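Long-range contacts in glutathione S-transferase (Sulfitobacter, PDB 4GF0), which binds glutathione and, as a glutathione S-transferase homologue, probably conjugates its thiol to electrophilic substrates: residues A[5-10]-A[54-59]; A[26-31]-A[203-208]; A[46-51]-A[62-67]. All blocks are in the same frame, centred on the assembly; numbering follows the deposited sequence.

Contact 1: residues A[5-10]-A[54-59]; sequences TLYFTP and VPALRL. With GSH (glutathione), chain D.
Thr5 O is held by Arg58 N, which donates to it over 2.8 Å, while Leu57 CA adds a CA-H...O contact. Thr5 N returns a bond to Arg58 O, closing the hydrogen-bonded pair, and one water bridges Thr5 OG1 and Arg58 O. Tyr7 N binds Ala56 O at 2.9 Å, but the return bond from Ala56 N to Tyr7 O is weak. Antiparallel strands 4-8 and 56-58 are the central pair of the four-stranded sheet in the thioredoxin-like N-terminal domain. On the face carrying Thr5, Tyr7 and Arg58, the arginine chain bends at chi3 (-57°) so that NH2 donates a hydrogen bond to Tyr7 OH (3.2 Å). The hydroxyl lies in the guanidinium plane, although ring and guanidinium are turned 74° apart. On the face of Leu6 and Leu57, the two CD1 methyls meet at 4.0 Å, and Leu6 CD1 also reaches Pro55 CB of the preceding loop; Leu6 packs on helix 14-23, Leu57 and Pro55 on Leu71 of helix 68-78. A cis peptide bond precedes Pro55, as in the cis-proline loop characteristic of thioredoxin-like folds, and Val54 N donates to GSH O2 at 3.0 Å while Val54 O accepts from GSH N2 (2.9 Å).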
# COMPACT_ATOMS: atom_id res chain seq x y z
N THR A 5 1.42 4.43 -20.61
CA THR A 5 2.42 3.38 -20.77
C THR A 5 2.61 2.69 -19.44
O THR A 5 2.88 3.34 -18.42
CB THR A 5 3.76 3.97 -21.22
OG1 THR A 5 3.57 4.73 -22.42
CG2 THR A 5 4.77 2.85 -21.50
N LEU A 6 2.46 1.37 -19.43
CA LEU A 6 2.58 0.62 -18.19
C LEU A 6 3.82 -0.23 -18.24
O LEU A 6 3.96 -1.08 -19.12
CB LEU A 6 1.37 -0.30 -18.01
CG LEU A 6 1.46 -1.21 -16.79
CD1 LEU A 6 1.34 -0.39 -15.51
CD2 LEU A 6 0.34 -2.25 -16.86
N TYR A 7 4.72 -0.03 -17.28
CA TYR A 7 5.89 -0.89 -17.15
C TYR A 7 5.49 -2.07 -16.26
O TYR A 7 5.01 -1.87 -15.15
CB TYR A 7 7.04 -0.10 -16.53
CG TYR A 7 7.48 1.02 -17.43
CD1 TYR A 7 6.84 2.25 -17.40
CD2 TYR A 7 8.51 0.84 -18.34
CE1 TYR A 7 7.24 3.28 -18.25
CE2 TYR A 7 8.91 1.85 -19.18
CZ TYR A 7 8.27 3.06 -19.13
OH TYR A 7 8.69 4.07 -19.98
N PHE A 8 5.68 -3.28 -16.76
CA PHE A 8 5.17 -4.46 -16.09
C PHE A 8 6.12 -5.63 -16.30
O PHE A 8 7.02 -5.59 -17.15
CB PHE A 8 3.81 -4.84 -16.68
CG PHE A 8 3.90 -5.65 -17.93
CD1 PHE A 8 4.14 -5.03 -19.16
CD2 PHE A 8 3.78 -7.04 -17.90
CE1 PHE A 8 4.25 -5.78 -20.33
CE2 PHE A 8 3.91 -7.79 -19.06
CZ PHE A 8 4.14 -7.16 -20.27
N THR A 9 5.89 -6.70 -15.55
CA THR A 9 6.63 -7.93 -15.72
C THR A 9 5.61 -9.04 -15.57
O THR A 9 4.79 -8.99 -14.66
CB THR A 9 7.71 -8.06 -14.64
OG1 THR A 9 8.61 -6.94 -14.73
CG2 THR A 9 8.50 -9.36 -14.80
N PRO A 10 5.64 -10.04 -16.47
CA PRO A 10 4.61 -11.09 -16.39
C PRO A 10 4.63 -11.75 -15.01
O PRO A 10 5.71 -11.92 -14.44
CB PRO A 10 5.04 -12.09 -17.47
CG PRO A 10 5.82 -11.26 -18.46
CD PRO A 10 6.56 -10.25 -17.61
N VAL A 54 8.26 -2.89 -10.46
CA VAL A 54 7.09 -2.70 -11.32
C VAL A 54 5.86 -2.89 -10.43
O VAL A 54 5.91 -3.64 -9.46
CB VAL A 54 7.08 -3.69 -12.52
CG1 VAL A 54 8.25 -3.42 -13.45
CG2 VAL A 54 7.13 -5.14 -12.02
N PRO A 55 4.75 -2.20 -10.73
CA PRO A 55 4.48 -1.35 -11.90
C PRO A 55 5.00 0.08 -11.79
O PRO A 55 5.23 0.59 -10.69
CB PRO A 55 2.95 -1.30 -11.92
CG PRO A 55 2.58 -1.37 -10.45
CD PRO A 55 3.55 -2.37 -9.89
N ALA A 56 5.15 0.71 -12.95
CA ALA A 56 5.22 2.17 -13.02
C ALA A 56 4.33 2.55 -14.18
O ALA A 56 4.18 1.78 -15.14
CB ALA A 56 6.67 2.64 -13.25
N LEU A 57 3.73 3.73 -14.10
CA LEU A 57 2.83 4.17 -15.15
C LEU A 57 3.28 5.53 -15.64
O LEU A 57 3.47 6.46 -14.85
CB LEU A 57 1.40 4.27 -14.60
CG LEU A 57 0.28 4.53 -15.61
CD1 LEU A 57 0.04 3.27 -16.47
CD2 LEU A 57 -0.99 4.95 -14.86
N ARG A 58 3.45 5.67 -16.96
CA ARG A 58 3.78 6.96 -17.51
C ARG A 58 2.51 7.60 -18.06
O ARG A 58 1.81 7.01 -18.89
CB ARG A 58 4.81 6.83 -18.64
CG ARG A 58 5.16 8.18 -19.27
CD ARG A 58 6.06 8.02 -20.50
NE ARG A 58 7.29 7.31 -20.15
CZ ARG A 58 8.33 7.88 -19.54
NH1 ARG A 58 8.29 9.16 -19.21
NH2 ARG A 58 9.40 7.15 -19.27
N LEU A 59 2.23 8.81 -17.59
CA LEU A 59 1.01 9.50 -18.00
C LEU A 59 1.22 10.22 -19.32
O LEU A 59 2.34 10.25 -19.85
CB LEU A 59 0.58 10.50 -16.92
CG LEU A 59 0.37 9.89 -15.53
CD1 LEU A 59 -0.21 10.95 -14.59
CD2 LEU A 59 -0.53 8.65 -15.59
N1 GSH D . 4.67 -1.75 -3.05
CA1 GSH D . 4.92 -1.99 -4.45
C1 GSH D . 3.64 -1.94 -5.22
O11 GSH D . 3.62 -1.47 -6.39
O12 GSH D . 2.58 -2.38 -4.70
CB1 GSH D . 5.53 -3.36 -4.65
CG1 GSH D . 6.20 -3.37 -6.02
CD1 GSH D . 7.05 -4.64 -6.15
OE1 GSH D . 7.76 -5.02 -5.22
N2 GSH D . 7.00 -5.39 -7.40
CA2 GSH D . 7.81 -6.58 -7.55
C2 GSH D . 9.14 -6.16 -8.12
O2 GSH D . 9.22 -5.18 -8.85
CB2 GSH D . 7.16 -7.55 -8.48
SG2 GSH D . 5.66 -8.18 -7.74
N3 GSH D . 10.35 -6.89 -7.80
CA3 GSH D . 11.61 -6.44 -8.38
C3 GSH D . 12.75 -6.55 -7.40
O31 GSH D . 12.51 -6.65 -6.16
O32 GSH D . 13.95 -6.51 -7.81
O HOH W 1 2.52 7.19 -22.01

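Contact 2: residues A[26-31]-A[203-208]; sequences LPYQPV and KDKGML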
# COMPACT_ATOMS: atom_id res chain seq x y z
N LEU A 26 -9.51 1.43 -21.75
CA LEU A 26 -8.58 2.45 -22.21
C LEU A 26 -7.48 1.82 -23.04
O LEU A 26 -7.05 0.69 -22.77
CB LEU A 26 -7.97 3.18 -21.02
CG LEU A 26 -8.94 4.03 -20.22
CD1 LEU A 26 -8.27 4.58 -18.97
CD2 LEU A 26 -9.44 5.16 -21.09
N PRO A 27 -7.01 2.53 -24.08
CA PRO A 27 -5.84 2.02 -24.79
C PRO A 27 -4.60 2.29 -23.94
O PRO A 27 -4.56 3.27 -23.21
CB PRO A 27 -5.81 2.85 -26.08
CG PRO A 27 -6.48 4.15 -25.70
CD PRO A 27 -7.51 3.79 -24.64
N TYR A 28 -3.62 1.39 -23.99
CA TYR A 28 -2.39 1.61 -23.27
C TYR A 28 -1.29 0.83 -23.96
O TYR A 28 -1.56 -0.05 -24.78
CB TYR A 28 -2.49 1.21 -21.79
CG TYR A 28 -2.66 -0.28 -21.54
CD1 TYR A 28 -3.83 -0.95 -21.89
CD2 TYR A 28 -1.65 -1.01 -20.92
CE1 TYR A 28 -3.98 -2.31 -21.63
CE2 TYR A 28 -1.81 -2.37 -20.67
CZ TYR A 28 -2.96 -3.00 -21.03
OH TYR A 28 -3.11 -4.35 -20.77
N GLN A 29 -0.06 1.19 -23.61
CA GLN A 29 1.13 0.58 -24.17
C GLN A 29 1.87 -0.13 -23.05
O GLN A 29 2.41 0.52 -22.15
CB GLN A 29 2.04 1.68 -24.72
CG GLN A 29 1.41 2.54 -25.81
CD GLN A 29 1.65 1.98 -27.19
OE1 GLN A 29 2.04 0.82 -27.35
NE2 GLN A 29 1.44 2.81 -28.20
N PRO A 30 1.88 -1.47 -23.09
CA PRO A 30 2.64 -2.25 -22.10
C PRO A 30 4.13 -2.33 -22.45
O PRO A 30 4.47 -2.58 -23.62
CB PRO A 30 2.02 -3.65 -22.20
CG PRO A 30 0.81 -3.51 -23.10
CD PRO A 30 1.06 -2.32 -23.96
N VAL A 31 4.99 -2.11 -21.47
CA VAL A 31 6.43 -2.28 -21.66
C VAL A 31 6.93 -3.32 -20.69
O VAL A 31 6.83 -3.14 -19.48
CB VAL A 31 7.19 -0.97 -21.40
CG1 VAL A 31 8.71 -1.21 -21.50
CG2 VAL A 31 6.75 0.09 -22.37
N LYS A 203 -3.79 -11.99 -20.50
CA LYS A 203 -3.20 -13.28 -20.84
C LYS A 203 -2.78 -13.28 -22.30
O LYS A 203 -1.71 -13.78 -22.65
CB LYS A 203 -4.19 -14.42 -20.60
CG LYS A 203 -4.23 -14.92 -19.17
CD LYS A 203 -5.18 -16.10 -19.04
CE LYS A 203 -5.32 -16.54 -17.58
NZ LYS A 203 -6.47 -17.48 -17.41
N ASP A 204 -3.63 -12.73 -23.16
CA ASP A 204 -3.35 -12.67 -24.59
C ASP A 204 -2.13 -11.81 -24.87
O ASP A 204 -1.46 -11.97 -25.88
CB ASP A 204 -4.56 -12.12 -25.36
CG ASP A 204 -5.68 -13.14 -25.49
OD1 ASP A 204 -5.40 -14.35 -25.45
OD2 ASP A 204 -6.85 -12.72 -25.66
N LYS A 205 -1.84 -10.89 -23.95
CA LYS A 205 -0.70 -9.99 -24.09
C LYS A 205 0.55 -10.55 -23.42
O LYS A 205 1.57 -9.87 -23.34
CB LYS A 205 -1.03 -8.60 -23.52
CG LYS A 205 -2.06 -7.84 -24.35
CD LYS A 205 -2.32 -6.45 -23.78
CE LYS A 205 -3.01 -5.58 -24.82
NZ LYS A 205 -4.45 -5.34 -24.52
N GLY A 206 0.45 -11.79 -22.95
CA GLY A 206 1.57 -12.51 -22.36
C GLY A 206 1.92 -12.09 -20.94
O GLY A 206 3.07 -12.20 -20.53
N MET A 207 0.92 -11.63 -20.18
CA MET A 207 1.20 -11.08 -18.85
C MET A 207 0.99 -12.08 -17.72
O MET A 207 1.45 -11.85 -16.60
CB MET A 207 0.32 -9.86 -18.59
CG MET A 207 0.47 -8.77 -19.61
SD MET A 207 -0.33 -7.27 -19.02
CE MET A 207 0.08 -6.16 -20.36
N LEU A 208 0.29 -13.17 -18.00
CA LEU A 208 0.05 -14.20 -16.99
C LEU A 208 0.53 -15.57 -17.46
O LEU A 208 -0.28 -16.41 -17.88
CB LEU A 208 -1.43 -14.25 -16.59
CG LEU A 208 -1.94 -13.13 -15.69
CD1 LEU A 208 -3.39 -13.35 -15.31
CD2 LEU A 208 -1.08 -13.01 -14.43
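A single methyl group, Met207 CE, carries much of this contact, lying 3.7 Å from Pro30 CB and equally far from Tyr28 OH. It joins edge strand 28-32 of the thioredoxin-like domain to the C-terminal tail, where a Schellman motif ends helix 197-204. In that motif Gly206, with positive phi, is the C-prime residue; its N bonds to Lys203 O, Met207 N closes the wider bond to the last turn of the helix, and the chain turns so that Lys205 and Met207 both face the strand. The methionine chain is extended beyond CG (chi2 -168°, chi3 177°), which carries the methyl to the edge of the Tyr28 ring, near the ring plane, as the two side chains approach from opposite directions. Against Pro30 the same chain runs at about a right angle. Phe8 of strand 4-8 and Ala18 of helix 14-23 also touch the buried Met207 side chain. Lys205 is more exposed and likewise meets the phenol head-on, its CD 3.8 Å from Tyr28 OH. The polar ends share a partner outside the segments: Glu22 OE2 accepts a hydrogen bond from Tyr28 OH and forms a salt bridge with Lys205 NZ, whose chain bends at chi4 (107°).

Contact 3: residues A[46-51]-A[62-67]; sequences LAINPK and DTILTE. With GSH (glutathione), chain D.
Lys51 and Thr66 reach toward each other tip to tip, NZ donating to Thr66 OG1 over 2.8 Å, while Glu67 crosses the lysine chain at about a right angle and takes a second NZ bond on OE2. The site lies in the thioredoxin-like domain, where the loop following helix 43-46 packs over edge strand 64-66 and Glu67 occupies the N-cap position of helix 68-78. The Lys51-Glu67 bond is a salt bridge of 2.9 Å that uses the anti lone pair of OE2. The other oxygen, OE1, receives glutathione N1 at 2.8 Å, so the carboxylate stands between the lysine and the ligand's amino group. Bends in both chains, at chi3 of Lys51 (-77°) and chi2 of Glu67 (-68°), bring the charged groups together. The second subunit closes in here, with Tyr101 of that chain packing on Lys51. Thr66 also turns its methyl CG2 obliquely against the Asn49 amide, 3.5 Å from CG. That amide is held by an Asx turn, in which Lys51 N donates to OD1 from above the carbonyl plane, and by a bond from ND2 to Arg53 O. At the start of the strand, Ile64 meets Ile48 of the loop at about a right angle, with Ile48 CG2 3.9 Å from Ile64 CD1.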
# COMPACT_ATOMS: atom_id res chain seq x y z
N LEU A 46 15.89 2.55 -13.45
CA LEU A 46 15.92 3.36 -12.23
C LEU A 46 15.63 4.84 -12.49
O LEU A 46 15.15 5.54 -11.61
CB LEU A 46 17.24 3.20 -11.47
CG LEU A 46 17.53 1.84 -10.82
CD1 LEU A 46 18.91 1.83 -10.17
CD2 LEU A 46 16.47 1.48 -9.80
N ALA A 47 15.91 5.30 -13.71
CA ALA A 47 15.58 6.67 -14.11
C ALA A 47 14.06 6.83 -14.23
O ALA A 47 13.53 7.93 -14.15
CB ALA A 47 16.27 7.05 -15.42
N ILE A 48 13.37 5.71 -14.43
CA ILE A 48 11.92 5.73 -14.52
C ILE A 48 11.32 5.55 -13.13
O ILE A 48 10.50 6.34 -12.69
CB ILE A 48 11.40 4.64 -15.48
CG1 ILE A 48 11.88 4.96 -16.90
CG2 ILE A 48 9.87 4.55 -15.42
CD1 ILE A 48 11.54 3.89 -17.92
N ASN A 49 11.75 4.49 -12.44
CA ASN A 49 11.34 4.26 -11.07
C ASN A 49 12.55 3.97 -10.19
O ASN A 49 13.08 2.86 -10.22
CB ASN A 49 10.35 3.10 -10.97
CG ASN A 49 9.90 2.85 -9.53
OD1 ASN A 49 10.16 3.67 -8.64
ND2 ASN A 49 9.22 1.73 -9.30
N PRO A 50 12.99 4.97 -9.41
CA PRO A 50 14.17 4.82 -8.56
C PRO A 50 14.04 3.67 -7.55
O PRO A 50 15.06 3.20 -7.05
CB PRO A 50 14.24 6.15 -7.82
CG PRO A 50 13.55 7.12 -8.71
CD PRO A 50 12.45 6.35 -9.38
N LYS A 51 12.82 3.23 -7.26
CA LYS A 51 12.62 2.10 -6.35
C LYS A 51 12.93 0.75 -7.01
O LYS A 51 13.07 -0.26 -6.32
CB LYS A 51 11.20 2.11 -5.77
CG LYS A 51 10.97 3.28 -4.82
CD LYS A 51 9.52 3.36 -4.35
CE LYS A 51 8.62 3.93 -5.43
NZ LYS A 51 7.24 4.13 -4.89
N ASP A 62 3.98 12.67 -19.38
CA ASP A 62 5.28 12.07 -19.04
C ASP A 62 5.55 11.91 -17.54
O ASP A 62 6.61 11.42 -17.15
CB ASP A 62 6.45 12.78 -19.73
CG ASP A 62 6.26 12.86 -21.23
OD1 ASP A 62 5.66 11.93 -21.81
OD2 ASP A 62 6.71 13.86 -21.83
N THR A 63 4.59 12.31 -16.71
CA THR A 63 4.69 12.04 -15.27
C THR A 63 4.74 10.54 -15.04
O THR A 63 3.98 9.79 -15.66
CB THR A 63 3.45 12.58 -14.54
OG1 THR A 63 3.41 14.00 -14.66
CG2 THR A 63 3.47 12.19 -13.06
N ILE A 64 5.62 10.09 -14.14
CA ILE A 64 5.67 8.67 -13.76
C ILE A 64 4.99 8.49 -12.41
O ILE A 64 5.32 9.20 -11.44
CB ILE A 64 7.12 8.14 -13.63
CG1 ILE A 64 7.92 8.39 -14.92
CG2 ILE A 64 7.13 6.66 -13.23
CD1 ILE A 64 7.48 7.54 -16.10
N LEU A 65 4.05 7.56 -12.33
CA LEU A 65 3.42 7.17 -11.07
C LEU A 65 3.87 5.77 -10.67
O LEU A 65 4.12 4.91 -11.53
CB LEU A 65 1.90 7.18 -11.20
CG LEU A 65 1.27 8.52 -11.60
CD1 LEU A 65 -0.24 8.30 -11.84
CD2 LEU A 65 1.49 9.55 -10.50
N THR A 66 3.99 5.53 -9.37
CA THR A 66 4.32 4.21 -8.85
C THR A 66 3.36 3.81 -7.74
O THR A 66 2.61 4.66 -7.24
CB THR A 66 5.74 4.14 -8.27
OG1 THR A 66 5.84 5.06 -7.16
CG2 THR A 66 6.77 4.50 -9.33
N GLU A 67 3.44 2.53 -7.36
CA GLU A 67 2.65 1.86 -6.31
C GLU A 67 1.32 1.37 -6.83
O GLU A 67 0.43 2.15 -7.15
CB GLU A 67 2.47 2.70 -5.04
CG GLU A 67 3.77 3.11 -4.35
CD GLU A 67 4.53 1.94 -3.74
OE1 GLU A 67 3.90 0.90 -3.41
OE2 GLU A 67 5.76 2.06 -3.56
N1 GSH D . 4.67 -1.75 -3.05
CA1 GSH D . 4.92 -1.99 -4.45
C1 GSH D . 3.64 -1.94 -5.22
O11 GSH D . 3.62 -1.47 -6.39
O12 GSH D . 2.58 -2.38 -4.70
CB1 GSH D . 5.53 -3.36 -4.65
CG1 GSH D . 6.20 -3.37 -6.02
CD1 GSH D . 7.05 -4.64 -6.15
OE1 GSH D . 7.76 -5.02 -5.22
N2 GSH D . 7.00 -5.39 -7.40
CA2 GSH D . 7.81 -6.58 -7.55
C2 GSH D . 9.14 -6.16 -8.12
O2 GSH D . 9.22 -5.18 -8.85
CB2 GSH D . 7.16 -7.55 -8.48
SG2 GSH D . 5.66 -8.18 -7.74
N3 GSH D . 10.35 -6.89 -7.80
CA3 GSH D . 11.61 -6.44 -8.38
C3 GSH D . 12.75 -6.55 -7.40
O31 GSH D . 12.51 -6.65 -6.16
O32 GSH D . 13.95 -6.51 -7.81

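Overall arrangement
All three contacts reach one four-stranded sheet of order 28-32, 4-8, 56-58, 64-66, with contact 1 at its middle and contacts 2 and 3 along its two outer strands. Contact 1 joins contact 2 through probable backbone bonds, such as Leu6 O to Val31 N (2.8 Å), and contact 3 through Leu57 O to Leu65 N (2.8 Å). Its centre is about 10 Å from that of contact 2 and 9 Å from that of contact 3, whereas contacts 2 and 3 are about 19 Å apart, centre to centre. Contacts 1 and 3 hold different parts of one glutathione, peptide groups and amino group respectively; the Met207 side chain of contact 2 remains about 12 Å from a bound glutathione between nearest atoms.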